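Local coordinates for protein 2-hydroxyisobutanoyl-CoA mutase large subunit (Aquincola tertiaricarbonis, PDB 4R3U) that catalyses, together with its small cobalamin-binding subunit, the isomerisation of 2-hydroxyisobutyryl-CoA and (S)-3-hydroxybutyryl-CoA, at residues Y255-A260 / A269-N274; T207-A210 / K214-M217; A311-L316 / F340-A345. All coordinates share one frame; numbering follows the deposited sequence.

Along the chain the three contacts follow one another in series; none nests in or crosses another. Contact 2 (207-210 with 214-217) comes first and closes a short loop from the end of strand 206-208 into helix 213-219. Contact 1 (255-260 with 269-274) then pairs two successive helices after strand 252-253. Contact 3 (311-316 with 340-345) closes the longest loop, packing helix 306-327 on strand 340-344 of the TIM barrel. Contacts 1 and 2 touch where His256 meets Lys214 and Gln209. Contacts 1 and 3 touch at Tyr255 and Gln343. Contacts 2 and 3 lie about 17 Å apart between centres, yet all three reach the same bound acyl-CoA.

Contact 1: residues Y255-A260 / A269-N274; sequences YHISEA and AFTLAN. With 3HC (3-hydroxybutanoyl-coenzyme A), chain E.
In Ile257 the first torsion sets CG1 anti to the carbonyl carbon (chi1 -68°) and CG2 anti to the backbone N, and both branches reach helix 264-283. CG2 meets Phe270 CD2 at 4.0 Å. The other branch ends in CD1, which lies 3.8 Å from Thr271 OG1 and also approaches Phe270 CB. No hydrogen bond joins the two segments. The contact is buried apolar packing, with one Ile257 branch on Phe270 and the other mainly on Thr271. The Thr271 hydroxyl is hydrogen-bonded within its own helix to Glu267 O.

The substrate lies away from this seam. His256 NE2 donates a hydrogen bond of 2.9 Å to O1, the thioester carbonyl oxygen of 3HC. The oxygen sits at the ring edge, in the ring plane, and the N-H...O angle is 157°. Tyr255 brings CE2 to 3.6 Å from C2 of the acyl group. One face of its ring is packed by Glu259 CG. Helix 255-259 thus presents substrate-binding residues on one side and Ile257 toward helix 264-283 on another.

Phe455 meets the Phe270 ring edge-to-face, and Ile436 of helix 420-442 also touches Phe270. Thr271 packs on Phe298 and Phe300 of strand 298-302, while Asn274 touches Leu213 and Met217 of helix 213-219.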
loop_
_atom_site.group_PDB
_atom_site.type_symbol
_atom_site.label_atom_id
_atom_site.label_comp_id
_atom_site.label_asym_id
_atom_site.label_seq_id
_atom_site.Cartn_x
_atom_site.Cartn_y
_atom_site.Cartn_z
ATOM N N TYR A 255 -7.652 11.767 16.484
ATOM C CA TYR A 255 -8.309 10.710 15.736
ATOM C C TYR A 255 -9.847 10.872 15.629
ATOM O O TYR A 255 -10.413 10.860 14.528
ATOM C CB TYR A 255 -7.938 9.315 16.306
ATOM C CG TYR A 255 -8.529 8.171 15.496
ATOM C CD1 TYR A 255 -7.895 7.701 14.345
ATOM C CD2 TYR A 255 -9.762 7.613 15.835
ATOM C CE1 TYR A 255 -8.478 6.723 13.541
ATOM C CE2 TYR A 255 -10.351 6.623 15.045
ATOM C CZ TYR A 255 -9.707 6.181 13.896
ATOM O OH TYR A 255 -10.278 5.197 13.112
ATOM N N HIS A 256 -10.505 10.994 16.788
ATOM C CA HIS A 256 -11.950 11.089 16.928
ATOM C C HIS A 256 -12.487 12.367 16.346
ATOM O O HIS A 256 -13.604 12.359 15.833
ATOM C CB HIS A 256 -12.342 10.928 18.396
ATOM C CG HIS A 256 -11.559 9.855 19.092
ATOM N ND1 HIS A 256 -10.322 10.126 19.680
ATOM C CD2 HIS A 256 -11.839 8.541 19.244
ATOM C CE1 HIS A 256 -9.912 8.974 20.184
ATOM N NE2 HIS A 256 -10.791 7.995 19.953
ATOM N N ILE A 257 -11.704 13.481 16.444
ATOM C CA ILE A 257 -12.059 14.781 15.875
ATOM C C ILE A 257 -12.109 14.591 14.350
ATOM O O ILE A 257 -13.111 14.962 13.725
ATOM C CB ILE A 257 -11.088 15.924 16.355
ATOM C CG1 ILE A 257 -11.260 16.221 17.878
ATOM C CG2 ILE A 257 -11.247 17.229 15.525
ATOM C CD1 ILE A 257 -10.018 16.788 18.576
ATOM N N SER A 258 -11.067 13.946 13.765
ATOM C CA SER A 258 -11.039 13.656 12.323
ATOM C C SER A 258 -12.219 12.760 11.912
ATOM O O SER A 258 -12.967 13.086 10.983
ATOM C CB SER A 258 -9.728 12.984 11.933
ATOM O OG SER A 258 -9.667 12.828 10.527
ATOM N N GLU A 259 -12.362 11.623 12.605
ATOM C CA GLU A 259 -13.401 10.624 12.346
ATOM C C GLU A 259 -14.844 11.139 12.541
ATOM O O GLU A 259 -15.774 10.606 11.910
ATOM C CB GLU A 259 -13.108 9.339 13.112
ATOM C CG GLU A 259 -11.877 8.627 12.586
ATOM C CD GLU A 259 -12.102 7.771 11.360
ATOM O OE1 GLU A 259 -11.400 7.989 10.346
ATOM O OE2 GLU A 259 -13.004 6.904 11.399
ATOM N N ALA A 260 -15.013 12.198 13.375
ATOM C CA ALA A 260 -16.286 12.892 13.583
ATOM C C ALA A 260 -16.606 13.797 12.351
ATOM O O ALA A 260 -17.687 14.376 12.288
ATOM C CB ALA A 260 -16.233 13.730 14.852
ATOM N N ALA A 269 -5.037 21.251 15.276
ATOM C CA ALA A 269 -5.272 22.442 16.102
ATOM C C ALA A 269 -6.163 22.233 17.311
ATOM O O ALA A 269 -5.838 22.744 18.371
ATOM C CB ALA A 269 -5.796 23.580 15.248
ATOM N N PHE A 270 -7.273 21.474 17.179
ATOM C CA PHE A 270 -8.189 21.237 18.311
ATOM C C PHE A 270 -7.572 20.331 19.387
ATOM O O PHE A 270 -7.870 20.513 20.567
ATOM C CB PHE A 270 -9.571 20.746 17.840
ATOM C CG PHE A 270 -10.337 21.638 16.872
ATOM C CD1 PHE A 270 -9.906 22.935 16.594
ATOM C CD2 PHE A 270 -11.506 21.193 16.274
ATOM C CE1 PHE A 270 -10.616 23.749 15.721
ATOM C CE2 PHE A 270 -12.239 22.034 15.438
ATOM C CZ PHE A 270 -11.777 23.295 15.152
ATOM N N THR A 271 -6.653 19.428 18.989
ATOM C CA THR A 271 -5.932 18.547 19.900
ATOM C C THR A 271 -4.934 19.386 20.697
ATOM O O THR A 271 -4.829 19.223 21.929
ATOM C CB THR A 271 -5.263 17.388 19.144
ATOM O OG1 THR A 271 -6.245 16.727 18.363
ATOM C CG2 THR A 271 -4.620 16.371 20.080
ATOM N N LEU A 272 -4.226 20.295 20.006
ATOM C CA LEU A 272 -3.307 21.209 20.668
ATOM C C LEU A 272 -4.038 22.172 21.615
ATOM O O LEU A 272 -3.536 22.424 22.714
ATOM C CB LEU A 272 -2.399 21.925 19.667
ATOM C CG LEU A 272 -1.361 21.012 18.993
ATOM C CD1 LEU A 272 -0.472 21.793 18.068
ATOM C CD2 LEU A 272 -0.523 20.240 20.020
ATOM N N ALA A 273 -5.272 22.611 21.246
ATOM C CA ALA A 273 -6.123 23.469 22.103
ATOM C C ALA A 273 -6.425 22.759 23.431
ATOM O O ALA A 273 -6.342 23.373 24.496
ATOM C CB ALA A 273 -7.411 23.839 21.376
ATOM N N ASN A 274 -6.720 21.449 23.354
ATOM C CA ASN A 274 -6.994 20.561 24.491
ATOM C C ASN A 274 -5.751 20.372 25.359
ATOM O O ASN A 274 -5.857 20.448 26.587
ATOM C CB ASN A 274 -7.545 19.220 24.003
ATOM C CG ASN A 274 -8.999 19.294 23.572
ATOM O OD1 ASN A 274 -9.720 20.257 23.875
ATOM N ND2 ASN A 274 -9.494 18.242 22.927
HETATM N N1A 3HC E . 15.701 4.247 20.849
HETATM C C2A 3HC E . 15.792 3.974 22.302
HETATM N N3A 3HC E . 14.471 3.773 22.913
HETATM C C4A 3HC E . 13.334 3.829 22.180
HETATM C C5A 3HC E . 13.348 4.090 20.855
HETATM C C6A 3HC E . 14.517 4.315 20.216
HETATM N N6A 3HC E . 14.468 4.571 18.909
HETATM N N7A 3HC E . 12.081 4.064 20.432
HETATM C C8A 3HC E . 11.299 3.784 21.472
HETATM N N9A 3HC E . 12.066 3.671 22.552
HETATM C C1B 3HC E . 11.670 3.367 23.961
HETATM C C2B 3HC E . 10.816 4.456 24.575
HETATM O O2B 3HC E . 11.615 5.487 25.164
HETATM C C3B 3HC E . 10.019 3.687 25.615
HETATM O O3B 3HC E . 10.800 3.488 26.819
HETATM P P3B 3HC E . 10.208 3.705 28.306
HETATM O O7A 3HC E . 9.107 2.724 28.375
HETATM O O8A 3HC E . 11.384 3.376 29.149
HETATM O O9A 3HC E . 9.817 5.133 28.289
HETATM C C4B 3HC E . 9.804 2.327 24.961
HETATM O O4B 3HC E . 10.862 2.168 23.967
HETATM C C5B 3HC E . 8.403 2.228 24.332
HETATM O O5B 3HC E . 8.338 3.035 23.135
HETATM P P1A 3HC E . 7.346 4.315 22.960
HETATM O O1A 3HC E . 6.997 4.923 24.273
HETATM O O2A 3HC E . 7.904 5.187 21.913
HETATM O O3A 3HC E . 6.089 3.500 22.287
HETATM P P2A 3HC E . 4.753 2.949 23.031
HETATM O O4A 3HC E . 3.947 2.236 22.029
HETATM O O5A 3HC E . 5.085 2.259 24.301
HETATM O O6A 3HC E . 4.053 4.315 23.409
HETATM C CBP 3HC E . 2.510 6.176 23.235
HETATM C CCP 3HC E . 3.450 5.221 22.468
HETATM C CDP 3HC E . 3.405 7.060 24.114
HETATM C CEP 3HC E . 1.785 7.086 22.237
HETATM C CAP 3HC E . 1.500 5.382 24.130
HETATM O OAP 3HC E . 0.675 6.212 24.976
HETATM C C9P 3HC E . 0.677 4.263 23.428
HETATM O O9P 3HC E . 1.117 3.116 23.325
HETATM N N8P 3HC E . -0.562 4.598 23.036
HETATM C C7P 3HC E . -1.459 3.608 22.426
HETATM C C6P 3HC E . -2.868 4.171 22.314
HETATM C C5P 3HC E . -3.820 3.215 21.588
HETATM O O5P 3HC E . -3.439 2.164 21.066
HETATM N N4P 3HC E . -5.088 3.642 21.587
HETATM C C3P 3HC E . -6.159 2.902 20.936
HETATM C C2P 3HC E . -7.251 3.881 20.603
HETATM S S1P 3HC E . -8.612 3.088 19.693
HETATM C C1 3HC E . -9.668 4.540 19.556
HETATM O O1 3HC E . -9.848 5.343 20.469
HETATM C C2 3HC E . -10.295 4.805 18.175
HETATM C C3 3HC E . -11.505 3.909 17.902
HETATM O O3 3HC E . -11.116 2.544 18.009
HETATM C C4 3HC E . -12.660 4.216 18.868
#

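Contact 2: residues T207-A210 / K214-M217; sequences TVQA and KEYM. With 3HC (3-hydroxybutanoyl-coenzyme A), chain E.
Gln209 and Lys214 meet through a weak hydrogen bond, from Lys214 NZ to Gln209 OE1 at 3.3 Å. The two side chains cross at about a right angle, and Lys214 CE also lies 3.4 Å from Gln209 OE1. The lysine chain is bent at chi2 (95°) and chi4, which folds its amino end back to the glutamine.

The ionic part lies within helix 213-219. Lys214 NZ forms a salt bridge with Glu215 OE2, approached on the anti side of the carboxylate and 17° out of its plane. Lys214 NZ is also hydrogen-bonded to Asn180 OD1 and Asp211 O, and Glu215 OE2 to Gln219 NE2. This buried charge pair is therefore held in a polar network.

Ligand bonds come from the 207-210 side. Gln209 NE2 donates to the thioester carbonyl oxygen O1 of 3HC at 3.1 Å, with an N-H...O angle of 164°. The amide gives its nitrogen to the substrate, while its oxygen takes Asn180 ND2 and, weakly, Lys214 NZ. Thr207 OG1 is hydrogen-bonded to the pantetheine hydroxyl OAP at 2.8 Å. Both residues belong to the experimentally established substrate site. A leucine in place of Gln209 would probably leave O1 without this donor and Asn180 ND2 without this acceptor, and take away the weak bond from Lys214 NZ.

The contact lies at the end of strand 206-208, next to strand 175-178 in the parallel sheet, where backbone hydrogen bonds tie Thr207 and Gln209 to Phe177. Through Met217, helix 213-219 packs on Phe270 of helix 264-283 and on Ile450 of helix 446-451.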
loop_
_atom_site.group_PDB
_atom_site.type_symbol
_atom_site.label_atom_id
_atom_site.label_comp_id
_atom_site.label_asym_id
_atom_site.label_seq_id
_atom_site.Cartn_x
_atom_site.Cartn_y
_atom_site.Cartn_z
ATOM N N THR A 207 -1.084 2.836 28.838
ATOM C CA THR A 207 -1.848 4.041 28.543
ATOM C C THR A 207 -3.352 3.838 28.830
ATOM O O THR A 207 -3.892 2.752 28.613
ATOM C CB THR A 207 -1.719 4.373 27.034
ATOM O OG1 THR A 207 -0.365 4.239 26.592
ATOM C CG2 THR A 207 -2.263 5.747 26.676
ATOM N N VAL A 208 -4.009 4.914 29.295
ATOM C CA VAL A 208 -5.460 5.098 29.394
ATOM C C VAL A 208 -5.680 6.341 28.532
ATOM O O VAL A 208 -4.882 7.285 28.615
ATOM C CB VAL A 208 -6.025 5.239 30.821
ATOM C CG1 VAL A 208 -6.127 3.875 31.499
ATOM C CG2 VAL A 208 -5.204 6.221 31.671
ATOM N N GLN A 209 -6.636 6.285 27.592
ATOM C CA GLN A 209 -6.908 7.414 26.681
ATOM C C GLN A 209 -7.242 8.691 27.475
ATOM O O GLN A 209 -6.653 9.742 27.208
ATOM C CB GLN A 209 -8.001 7.062 25.655
ATOM C CG GLN A 209 -8.082 8.059 24.518
ATOM C CD GLN A 209 -8.810 7.486 23.348
ATOM O OE1 GLN A 209 -10.041 7.613 23.220
ATOM N NE2 GLN A 209 -8.065 6.777 22.511
ATOM N N ALA A 210 -8.155 8.577 28.463
ATOM C CA ALA A 210 -8.538 9.608 29.445
ATOM C C ALA A 210 -9.009 11.012 28.981
ATOM O O ALA A 210 -9.792 11.648 29.687
ATOM C CB ALA A 210 -7.474 9.716 30.530
ATOM N N LYS A 214 -11.935 15.964 24.172
ATOM C CA LYS A 214 -12.242 15.448 22.852
ATOM C C LYS A 214 -13.537 14.651 22.840
ATOM O O LYS A 214 -14.093 14.421 21.776
ATOM C CB LYS A 214 -11.041 14.656 22.282
ATOM C CG LYS A 214 -10.708 13.355 22.981
ATOM C CD LYS A 214 -11.342 12.138 22.335
ATOM C CE LYS A 214 -10.716 10.883 22.897
ATOM N NZ LYS A 214 -11.150 10.571 24.300
ATOM N N GLU A 215 -14.007 14.206 24.026
ATOM C CA GLU A 215 -15.272 13.474 24.200
ATOM C C GLU A 215 -16.437 14.439 24.015
ATOM O O GLU A 215 -17.380 14.120 23.302
ATOM C CB GLU A 215 -15.324 12.802 25.581
ATOM C CG GLU A 215 -14.376 11.602 25.720
ATOM C CD GLU A 215 -14.593 10.500 24.704
ATOM O OE1 GLU A 215 -15.751 10.299 24.291
ATOM O OE2 GLU A 215 -13.598 9.905 24.242
ATOM N N TYR A 216 -16.332 15.653 24.599
ATOM C CA TYR A 216 -17.357 16.693 24.428
ATOM C C TYR A 216 -17.381 17.188 22.979
ATOM O O TYR A 216 -18.445 17.417 22.405
ATOM C CB TYR A 216 -17.136 17.863 25.407
ATOM C CG TYR A 216 -17.241 17.455 26.859
ATOM C CD1 TYR A 216 -18.458 17.065 27.411
ATOM C CD2 TYR A 216 -16.126 17.476 27.690
ATOM C CE1 TYR A 216 -18.552 16.661 28.746
ATOM C CE2 TYR A 216 -16.211 17.086 29.029
ATOM C CZ TYR A 216 -17.423 16.667 29.550
ATOM O OH TYR A 216 -17.504 16.267 30.866
ATOM N N MET A 217 -16.187 17.320 22.400
ATOM C CA MET A 217 -15.925 17.775 21.051
ATOM C C MET A 217 -16.354 16.722 20.004
ATOM O O MET A 217 -16.980 17.076 18.994
ATOM C CB MET A 217 -14.403 17.989 20.900
ATOM C CG MET A 217 -13.879 19.290 21.384
ATOM S SD MET A 217 -12.216 19.502 20.685
ATOM C CE MET A 217 -11.666 20.873 21.653
HETATM N N1A 3HC E . 15.701 4.247 20.849
HETATM C C2A 3HC E . 15.792 3.974 22.302
HETATM N N3A 3HC E . 14.471 3.773 22.913
HETATM C C4A 3HC E . 13.334 3.829 22.180
HETATM C C5A 3HC E . 13.348 4.090 20.855
HETATM C C6A 3HC E . 14.517 4.315 20.216
HETATM N N6A 3HC E . 14.468 4.571 18.909
HETATM N N7A 3HC E . 12.081 4.064 20.432
HETATM C C8A 3HC E . 11.299 3.784 21.472
HETATM N N9A 3HC E . 12.066 3.671 22.552
HETATM C C1B 3HC E . 11.670 3.367 23.961
HETATM C C2B 3HC E . 10.816 4.456 24.575
HETATM O O2B 3HC E . 11.615 5.487 25.164
HETATM C C3B 3HC E . 10.019 3.687 25.615
HETATM O O3B 3HC E . 10.800 3.488 26.819
HETATM P P3B 3HC E . 10.208 3.705 28.306
HETATM O O7A 3HC E . 9.107 2.724 28.375
HETATM O O8A 3HC E . 11.384 3.376 29.149
HETATM O O9A 3HC E . 9.817 5.133 28.289
HETATM C C4B 3HC E . 9.804 2.327 24.961
HETATM O O4B 3HC E . 10.862 2.168 23.967
HETATM C C5B 3HC E . 8.403 2.228 24.332
HETATM O O5B 3HC E . 8.338 3.035 23.135
HETATM P P1A 3HC E . 7.346 4.315 22.960
HETATM O O1A 3HC E . 6.997 4.923 24.273
HETATM O O2A 3HC E . 7.904 5.187 21.913
HETATM O O3A 3HC E . 6.089 3.500 22.287
HETATM P P2A 3HC E . 4.753 2.949 23.031
HETATM O O4A 3HC E . 3.947 2.236 22.029
HETATM O O5A 3HC E . 5.085 2.259 24.301
HETATM O O6A 3HC E . 4.053 4.315 23.409
HETATM C CBP 3HC E . 2.510 6.176 23.235
HETATM C CCP 3HC E . 3.450 5.221 22.468
HETATM C CDP 3HC E . 3.405 7.060 24.114
HETATM C CEP 3HC E . 1.785 7.086 22.237
HETATM C CAP 3HC E . 1.500 5.382 24.130
HETATM O OAP 3HC E . 0.675 6.212 24.976
HETATM C C9P 3HC E . 0.677 4.263 23.428
HETATM O O9P 3HC E . 1.117 3.116 23.325
HETATM N N8P 3HC E . -0.562 4.598 23.036
HETATM C C7P 3HC E . -1.459 3.608 22.426
HETATM C C6P 3HC E . -2.868 4.171 22.314
HETATM C C5P 3HC E . -3.820 3.215 21.588
HETATM O O5P 3HC E . -3.439 2.164 21.066
HETATM N N4P 3HC E . -5.088 3.642 21.587
HETATM C C3P 3HC E . -6.159 2.902 20.936
HETATM C C2P 3HC E . -7.251 3.881 20.603
HETATM S S1P 3HC E . -8.612 3.088 19.693
HETATM C C1 3HC E . -9.668 4.540 19.556
HETATM O O1 3HC E . -9.848 5.343 20.469
HETATM C C2 3HC E . -10.295 4.805 18.175
HETATM C C3 3HC E . -11.505 3.909 17.902
HETATM O O3 3HC E . -11.116 2.544 18.009
HETATM C C4 3HC E . -12.660 4.216 18.868
#

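Contact 3: residues A311-L316 / F340-A345; sequences AKFRAL and FHCQTA. With 3HC (3-hydroxybutanoyl-coenzyme A), chain E.
Phe313 lays one face of its ring against the end of the Phe340 ring, with Phe340 CZ over that face. The contact belongs to a beta-alpha-beta unit of the TIM barrel, made of strand 298-302, helix 306-327 and strand 340-344. It packs the helix on the strand that follows it. The ring planes lie 28° from parallel and the centroids are 5.0 Å apart. The rings are displaced along their planes, so they overlap little. Their closest atoms are Phe313 CD1 and Phe340 CE2, at 3.6 Å. With CG between the backbone N and the carbonyl carbon (chi1 78°), the Phe340 ring brings CE2 and CZ against Phe313.

Cys342, two residues along the strand, points to the same side. Its SG lies 3.8 Å from Phe313 CZ. Measured to the ring centroid this is a sulfur-aromatic contact of 4.8 Å, in which the sulfur stands 55° off the ring normal. Phe313 is thus packed by two alternate strand residues, all three buried.

His341, between these two, and Gln343, just after Cys342, face the substrate. Gln343 OE1 comes to 3.2 Å from C2 of 3HC, and Gln343 NE2 is hydrogen-bonded to Asn379. His341 ND1 is hydrogen-bonded to Ser375 OG, which would limit turning of its ring. The strand therefore gives one side to the helix layer and the other to the acyl-CoA channel of the barrel. The pantetheine carbonyl oxygen O5P sits over the centre of the His341 imidazole, 3.1 Å above its plane.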
loop_
_atom_site.group_PDB
_atom_site.type_symbol
_atom_site.label_atom_id
_atom_site.label_comp_id
_atom_site.label_asym_id
_atom_site.label_seq_id
_atom_site.Cartn_x
_atom_site.Cartn_y
_atom_site.Cartn_z
ATOM N N ALA A 311 2.868 15.798 6.532
ATOM C CA ALA A 311 3.104 17.210 6.817
ATOM C C ALA A 311 2.466 17.587 8.167
ATOM O O ALA A 311 3.076 18.304 8.961
ATOM C CB ALA A 311 2.494 18.052 5.716
ATOM N N LYS A 312 1.236 17.084 8.415
ATOM C CA LYS A 312 0.445 17.298 9.612
ATOM C C LYS A 312 1.170 16.751 10.842
ATOM O O LYS A 312 1.223 17.438 11.860
ATOM C CB LYS A 312 -0.921 16.619 9.423
ATOM C CG LYS A 312 -1.950 16.861 10.533
ATOM C CD LYS A 312 -3.034 15.774 10.523
ATOM C CE LYS A 312 -2.544 14.520 11.210
ATOM N NZ LYS A 312 -3.459 13.375 10.985
ATOM N N PHE A 313 1.737 15.523 10.752
ATOM C CA PHE A 313 2.443 14.873 11.865
ATOM C C PHE A 313 3.705 15.643 12.253
ATOM O O PHE A 313 3.967 15.826 13.445
ATOM C CB PHE A 313 2.779 13.418 11.521
ATOM C CG PHE A 313 1.626 12.477 11.235
ATOM C CD1 PHE A 313 0.528 12.411 12.092
ATOM C CD2 PHE A 313 1.679 11.588 10.159
ATOM C CE1 PHE A 313 -0.514 11.502 11.855
ATOM C CE2 PHE A 313 0.626 10.702 9.900
ATOM C CZ PHE A 313 -0.449 10.648 10.761
ATOM N N ARG A 314 4.472 16.117 11.246
ATOM C CA ARG A 314 5.710 16.885 11.424
ATOM C C ARG A 314 5.394 18.262 11.961
ATOM O O ARG A 314 6.061 18.720 12.899
ATOM C CB ARG A 314 6.520 16.938 10.117
ATOM C CG ARG A 314 6.955 15.549 9.648
ATOM C CD ARG A 314 7.454 15.537 8.218
ATOM N NE ARG A 314 8.890 15.808 8.137
ATOM C CZ ARG A 314 9.422 16.981 7.813
ATOM N NH1 ARG A 314 8.641 18.021 7.533
ATOM N NH2 ARG A 314 10.742 17.123 7.762
ATOM N N ALA A 315 4.318 18.892 11.441
ATOM C CA ALA A 315 3.829 20.196 11.932
ATOM C C ALA A 315 3.393 20.102 13.391
ATOM O O ALA A 315 3.733 20.970 14.171
ATOM C CB ALA A 315 2.675 20.691 11.074
ATOM N N LEU A 316 2.667 19.041 13.765
ATOM C CA LEU A 316 2.217 18.810 15.149
ATOM C C LEU A 316 3.397 18.737 16.101
ATOM O O LEU A 316 3.371 19.384 17.141
ATOM C CB LEU A 316 1.396 17.505 15.242
ATOM C CG LEU A 316 -0.077 17.640 14.910
ATOM C CD1 LEU A 316 -0.657 16.314 14.491
ATOM C CD2 LEU A 316 -0.837 18.250 16.074
ATOM N N PHE A 340 3.331 9.874 19.752
ATOM C CA PHE A 340 1.951 9.610 19.347
ATOM C C PHE A 340 1.665 8.206 18.831
ATOM O O PHE A 340 2.525 7.567 18.216
ATOM C CB PHE A 340 1.416 10.689 18.366
ATOM C CG PHE A 340 1.873 10.585 16.926
ATOM C CD1 PHE A 340 3.138 11.031 16.540
ATOM C CD2 PHE A 340 1.016 10.099 15.938
ATOM C CE1 PHE A 340 3.538 10.984 15.196
ATOM C CE2 PHE A 340 1.434 10.016 14.601
ATOM C CZ PHE A 340 2.682 10.471 14.238
ATOM N N HIS A 341 0.437 7.729 19.130
ATOM C CA HIS A 341 -0.112 6.495 18.611
ATOM C C HIS A 341 -0.878 6.957 17.383
ATOM O O HIS A 341 -1.424 8.071 17.357
ATOM C CB HIS A 341 -1.089 5.833 19.594
ATOM C CG HIS A 341 -1.856 4.673 18.997
ATOM N ND1 HIS A 341 -1.248 3.458 18.720
ATOM C CD2 HIS A 341 -3.143 4.601 18.600
ATOM C CE1 HIS A 341 -2.169 2.702 18.176
ATOM N NE2 HIS A 341 -3.330 3.332 18.101
ATOM N N CYS A 342 -0.917 6.108 16.367
ATOM C CA CYS A 342 -1.611 6.420 15.125
ATOM C C CYS A 342 -2.546 5.264 14.757
ATOM O O CYS A 342 -2.230 4.104 14.995
ATOM C CB CYS A 342 -0.600 6.711 14.009
ATOM S SG CYS A 342 -1.322 7.357 12.483
ATOM N N GLN A 343 -3.698 5.594 14.185
ATOM C CA GLN A 343 -4.631 4.616 13.660
ATOM C C GLN A 343 -4.952 5.106 12.280
ATOM O O GLN A 343 -5.093 6.315 12.081
ATOM C CB GLN A 343 -5.898 4.493 14.523
ATOM C CG GLN A 343 -6.838 3.359 14.074
ATOM C CD GLN A 343 -8.020 3.153 14.996
ATOM O OE1 GLN A 343 -8.073 3.630 16.132
ATOM N NE2 GLN A 343 -8.982 2.397 14.545
ATOM N N THR A 344 -5.038 4.180 11.317
ATOM C CA THR A 344 -5.369 4.493 9.941
ATOM C C THR A 344 -6.836 4.932 9.897
ATOM O O THR A 344 -7.617 4.543 10.792
ATOM C CB THR A 344 -4.955 3.329 9.009
ATOM O OG1 THR A 344 -5.699 2.153 9.330
ATOM C CG2 THR A 344 -3.450 3.021 9.079
ATOM N N ALA A 345 -7.207 5.805 8.912
ATOM C CA ALA A 345 -8.572 6.315 8.809
ATOM C C ALA A 345 -9.621 5.284 8.419
ATOM O O ALA A 345 -9.770 4.913 7.241
ATOM C CB ALA A 345 -8.621 7.502 7.870
HETATM N N1A 3HC E . 15.701 4.247 20.849
HETATM C C2A 3HC E . 15.792 3.974 22.302
HETATM N N3A 3HC E . 14.471 3.773 22.913
HETATM C C4A 3HC E . 13.334 3.829 22.180
HETATM C C5A 3HC E . 13.348 4.090 20.855
HETATM C C6A 3HC E . 14.517 4.315 20.216
HETATM N N6A 3HC E . 14.468 4.571 18.909
HETATM N N7A 3HC E . 12.081 4.064 20.432
HETATM C C8A 3HC E . 11.299 3.784 21.472
HETATM N N9A 3HC E . 12.066 3.671 22.552
HETATM C C1B 3HC E . 11.670 3.367 23.961
HETATM C C2B 3HC E . 10.816 4.456 24.575
HETATM O O2B 3HC E . 11.615 5.487 25.164
HETATM C C3B 3HC E . 10.019 3.687 25.615
HETATM O O3B 3HC E . 10.800 3.488 26.819
HETATM P P3B 3HC E . 10.208 3.705 28.306
HETATM O O7A 3HC E . 9.107 2.724 28.375
HETATM O O8A 3HC E . 11.384 3.376 29.149
HETATM O O9A 3HC E . 9.817 5.133 28.289
HETATM C C4B 3HC E . 9.804 2.327 24.961
HETATM O O4B 3HC E . 10.862 2.168 23.967
HETATM C C5B 3HC E . 8.403 2.228 24.332
HETATM O O5B 3HC E . 8.338 3.035 23.135
HETATM P P1A 3HC E . 7.346 4.315 22.960
HETATM O O1A 3HC E . 6.997 4.923 24.273
HETATM O O2A 3HC E . 7.904 5.187 21.913
HETATM O O3A 3HC E . 6.089 3.500 22.287
HETATM P P2A 3HC E . 4.753 2.949 23.031
HETATM O O4A 3HC E . 3.947 2.236 22.029
HETATM O O5A 3HC E . 5.085 2.259 24.301
HETATM O O6A 3HC E . 4.053 4.315 23.409
HETATM C CBP 3HC E . 2.510 6.176 23.235
HETATM C CCP 3HC E . 3.450 5.221 22.468
HETATM C CDP 3HC E . 3.405 7.060 24.114
HETATM C CEP 3HC E . 1.785 7.086 22.237
HETATM C CAP 3HC E . 1.500 5.382 24.130
HETATM O OAP 3HC E . 0.675 6.212 24.976
HETATM C C9P 3HC E . 0.677 4.263 23.428
HETATM O O9P 3HC E . 1.117 3.116 23.325
HETATM N N8P 3HC E . -0.562 4.598 23.036
HETATM C C7P 3HC E . -1.459 3.608 22.426
HETATM C C6P 3HC E . -2.868 4.171 22.314
HETATM C C5P 3HC E . -3.820 3.215 21.588
HETATM O O5P 3HC E . -3.439 2.164 21.066
HETATM N N4P 3HC E . -5.088 3.642 21.587
HETATM C C3P 3HC E . -6.159 2.902 20.936
HETATM C C2P 3HC E . -7.251 3.881 20.603
HETATM S S1P 3HC E . -8.612 3.088 19.693
HETATM C C1 3HC E . -9.668 4.540 19.556
HETATM O O1 3HC E . -9.848 5.343 20.469
HETATM C C2 3HC E . -10.295 4.805 18.175
HETATM C C3 3HC E . -11.505 3.909 17.902
HETATM O O3 3HC E . -11.116 2.544 18.009
HETATM C C4 3HC E . -12.660 4.216 18.868
#